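Local coordinates for universal stress protein MT1672 (Mycobacterium tuberculosis, PDB 1TQ8) that is of unknown function but belongs to the universal stress protein A family, whose members commonly help cells survive stress and often bind nucleotides, at residues R36-A41 with H91-K96. Numbering follows the deposited sequence.
Sequences RAAQIA and HNAGAK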
ATOM      1  N   ARG A  36     -19.659 -11.834  -5.611  1.00 41.64           N
ATOM      2  CA  ARG A  36     -18.600 -12.787  -5.302  1.00 39.90           C
ATOM      3  C   ARG A  36     -18.657 -13.217  -3.842  1.00 39.53           C
ATOM      4  O   ARG A  36     -18.464 -14.389  -3.538  1.00 40.21           O
ATOM      5  CB  ARG A  36     -17.227 -12.193  -5.623  1.00 40.20           C
ATOM      6  CG  ARG A  36     -16.054 -13.052  -5.153  1.00 43.31           C
ATOM      7  CD  ARG A  36     -16.073 -14.438  -5.789  1.00 44.68           C
ATOM      8  NE  ARG A  36     -16.044 -14.354  -7.244  1.00 45.37           N
ATOM      9  CZ  ARG A  36     -16.163 -15.398  -8.057  1.00 47.99           C
ATOM     10  NH1 ARG A  36     -16.319 -16.616  -7.554  1.00 47.37           N
ATOM     11  NH2 ARG A  36     -16.134 -15.223  -9.376  1.00 47.35           N
ATOM     12  N   ALA A  37     -18.925 -12.277  -2.938  1.00 38.51           N
ATOM     13  CA  ALA A  37     -19.001 -12.612  -1.518  1.00 37.00           C
ATOM     14  C   ALA A  37     -20.192 -13.534  -1.264  1.00 38.10           C
ATOM     15  O   ALA A  37     -20.134 -14.441  -0.429  1.00 36.33           O
ATOM     16  CB  ALA A  37     -19.128 -11.343  -0.679  1.00 35.26           C
ATOM     17  N   ALA A  38     -21.280 -13.286  -1.987  1.00 40.47           N
ATOM     18  CA  ALA A  38     -22.485 -14.100  -1.855  1.00 42.33           C
ATOM     19  C   ALA A  38     -22.195 -15.522  -2.327  1.00 42.98           C
ATOM     20  O   ALA A  38     -22.590 -16.496  -1.676  1.00 43.21           O
ATOM     21  CB  ALA A  38     -23.616 -13.498  -2.673  1.00 41.72           C
ATOM     22  N   GLN A  39     -21.492 -15.627  -3.453  1.00 42.47           N
ATOM     23  CA  GLN A  39     -21.126 -16.916  -4.032  1.00 43.73           C
ATOM     24  C   GLN A  39     -20.285 -17.729  -3.067  1.00 42.89           C
ATOM     25  O   GLN A  39     -20.355 -18.949  -3.062  1.00 43.59           O
ATOM     26  CB  GLN A  39     -20.345 -16.704  -5.332  1.00 46.28           C
ATOM     27  CG  GLN A  39     -19.964 -17.988  -6.080  1.00 53.80           C
ATOM     28  CD  GLN A  39     -18.772 -18.727  -5.467  1.00 57.65           C
ATOM     29  OE1 GLN A  39     -17.698 -18.152  -5.275  1.00 59.90           O
ATOM     30  NE2 GLN A  39     -18.955 -20.015  -5.179  1.00 58.15           N
ATOM     31  N   ILE A  40     -19.494 -17.051  -2.244  1.00 42.67           N
ATOM     32  CA  ILE A  40     -18.631 -17.732  -1.291  1.00 41.05           C
ATOM     33  C   ILE A  40     -19.377 -18.090  -0.018  1.00 40.91           C
ATOM     34  O   ILE A  40     -19.115 -19.121   0.593  1.00 39.37           O
ATOM     35  CB  ILE A  40     -17.419 -16.847  -0.913  1.00 41.13           C
ATOM     36  CG1 ILE A  40     -16.620 -16.513  -2.170  1.00 40.94           C
ATOM     37  CG2 ILE A  40     -16.557 -17.545   0.135  1.00 39.34           C
ATOM     38  CD1 ILE A  40     -15.462 -15.579  -1.948  1.00 41.11           C
ATOM     39  N   ALA A  41     -20.294 -17.226   0.397  1.00 41.34           N
ATOM     40  CA  ALA A  41     -21.044 -17.480   1.619  1.00 44.43           C
ATOM     41  C   ALA A  41     -22.040 -18.615   1.401  1.00 45.52           C
ATOM     42  O   ALA A  41     -22.250 -19.457   2.274  1.00 43.82           O
ATOM     43  CB  ALA A  41     -21.762 -16.217   2.058  1.00 43.89           C
ATOM     44  N   HIS A  91     -28.901 -12.305  -2.026  1.00 50.89           N
ATOM     45  CA  HIS A  91     -29.833 -13.433  -2.085  1.00 53.35           C
ATOM     46  C   HIS A  91     -29.881 -14.020  -3.501  1.00 51.84           C
ATOM     47  O   HIS A  91     -29.684 -15.219  -3.682  1.00 50.19           O
ATOM     48  CB  HIS A  91     -31.234 -12.995  -1.633  1.00 54.98           C
ATOM     49  CG  HIS A  91     -31.363 -12.817  -0.146  1.00 58.14           C
ATOM     50  ND1 HIS A  91     -32.185 -11.866   0.425  1.00 59.73           N
ATOM     51  CD2 HIS A  91     -30.776 -13.471   0.885  1.00 58.25           C
ATOM     52  CE1 HIS A  91     -32.095 -11.940   1.742  1.00 58.16           C
ATOM     53  NE2 HIS A  91     -31.247 -12.906   2.048  1.00 58.57           N
ATOM     54  N   ASN A  92     -30.106 -13.179  -4.503  1.00 51.65           N
ATOM     55  CA  ASN A  92     -30.164 -13.663  -5.874  1.00 53.19           C
ATOM     56  C   ASN A  92     -28.881 -14.339  -6.311  1.00 53.62           C
ATOM     57  O   ASN A  92     -28.811 -14.900  -7.400  1.00 56.58           O
ATOM     58  CB  ASN A  92     -30.480 -12.524  -6.840  1.00 52.49           C
ATOM     59  CG  ASN A  92     -31.774 -11.828  -6.500  1.00 53.08           C
ATOM     60  OD1 ASN A  92     -32.633 -12.396  -5.821  1.00 52.63           O
ATOM     61  ND2 ASN A  92     -31.932 -10.597  -6.979  1.00 51.26           N
ATOM     62  N   ALA A  93     -27.856 -14.283  -5.474  1.00 54.00           N
ATOM     63  CA  ALA A  93     -26.594 -14.910  -5.824  1.00 53.47           C
ATOM     64  C   ALA A  93     -26.398 -16.194  -5.030  1.00 54.37           C
ATOM     65  O   ALA A  93     -25.311 -16.769  -5.025  1.00 55.71           O
ATOM     66  CB  ALA A  93     -25.448 -13.954  -5.572  1.00 53.80           C
ATOM     67  N   GLY A  94     -27.449 -16.639  -4.350  1.00 54.81           N
ATOM     68  CA  GLY A  94     -27.358 -17.874  -3.591  1.00 55.94           C
ATOM     69  C   GLY A  94     -27.088 -17.738  -2.105  1.00 57.69           C
ATOM     70  O   GLY A  94     -27.146 -18.733  -1.377  1.00 59.92           O
ATOM     71  N   ALA A  95     -26.783 -16.527  -1.648  1.00 56.23           N
ATOM     72  CA  ALA A  95     -26.519 -16.297  -0.235  1.00 54.30           C
ATOM     73  C   ALA A  95     -27.843 -16.372   0.519  1.00 53.87           C
ATOM     74  O   ALA A  95     -28.756 -15.593   0.250  1.00 54.09           O
ATOM     75  CB  ALA A  95     -25.873 -14.929  -0.046  1.00 54.82           C
ATOM     76  N   LYS A  96     -27.946 -17.305   1.461  1.00 54.18           N
ATOM     77  CA  LYS A  96     -29.174 -17.485   2.241  1.00 56.08           C
ATOM     78  C   LYS A  96     -29.250 -16.626   3.499  1.00 56.76           C
ATOM     79  O   LYS A  96     -30.283 -16.022   3.787  1.00 57.98           O
ATOM     80  CB  LYS A  96     -29.332 -18.951   2.668  1.00 57.98           C
ATOM     81  CG  LYS A  96     -29.531 -19.961   1.548  1.00 60.49           C
ATOM     82  CD  LYS A  96     -30.960 -19.967   1.022  1.00 63.95           C
ATOM     83  CE  LYS A  96     -31.223 -21.204   0.154  1.00 65.38           C
ATOM     84  NZ  LYS A  96     -30.969 -22.491   0.893  1.00 65.06           N
TER
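A38 sets its methyl against those of A93 and A95, joining helix 28-41 to the turn where helix 79-91 ends, a Schellman motif in the parallel alpha/beta fold of the universal stress proteins. The contact is small, 173 Å² with both sides summed, and rests chiefly on three methyls. A38 CB lies 3.5 Å from A93 CB and 3.7 Å from A95 CB, so one methyl meets two from the facing turn; A95 CB also reaches back to A38 CA at 3.9 Å. Alanine suits all three places because its short side chain lets the two backbones come close, with the CA atoms of A38 and A95 4.9 Å apart. A95, and A41 of helix 28-41, both touch L47 of strand 46-52, which ties this packing to the sheet.

The shape of the turn comes from its backbone. G94 takes a positive phi of 98°, a conformation in which a side chain would collide with the carbonyl oxygen of A93, which is why glycine sits here. This lets the chain leave the helix, with G94 N bonded to H91 O at 2.7 Å and A95 N to A90 O. Past the turn, K96, just before strand 97-103, shares a backbone hydrogen bond with G42, just after helix 28-41.

Polar groups of the helix serve a different side. R36 and Q39 start away from the turn and pack on L14 of the second subunit, where the long, flexible arginine also makes a cation-pi contact with Y17 of the second subunit and donates from NH1 to S15 O of that subunit. Within the helix, Q39 swings CG anti to its N (chi1 -177°) and then bends at CG (chi2 -77°), which brings OE1 to R36 NH1 for a weak, bent hydrogen bond of 3.1 Å.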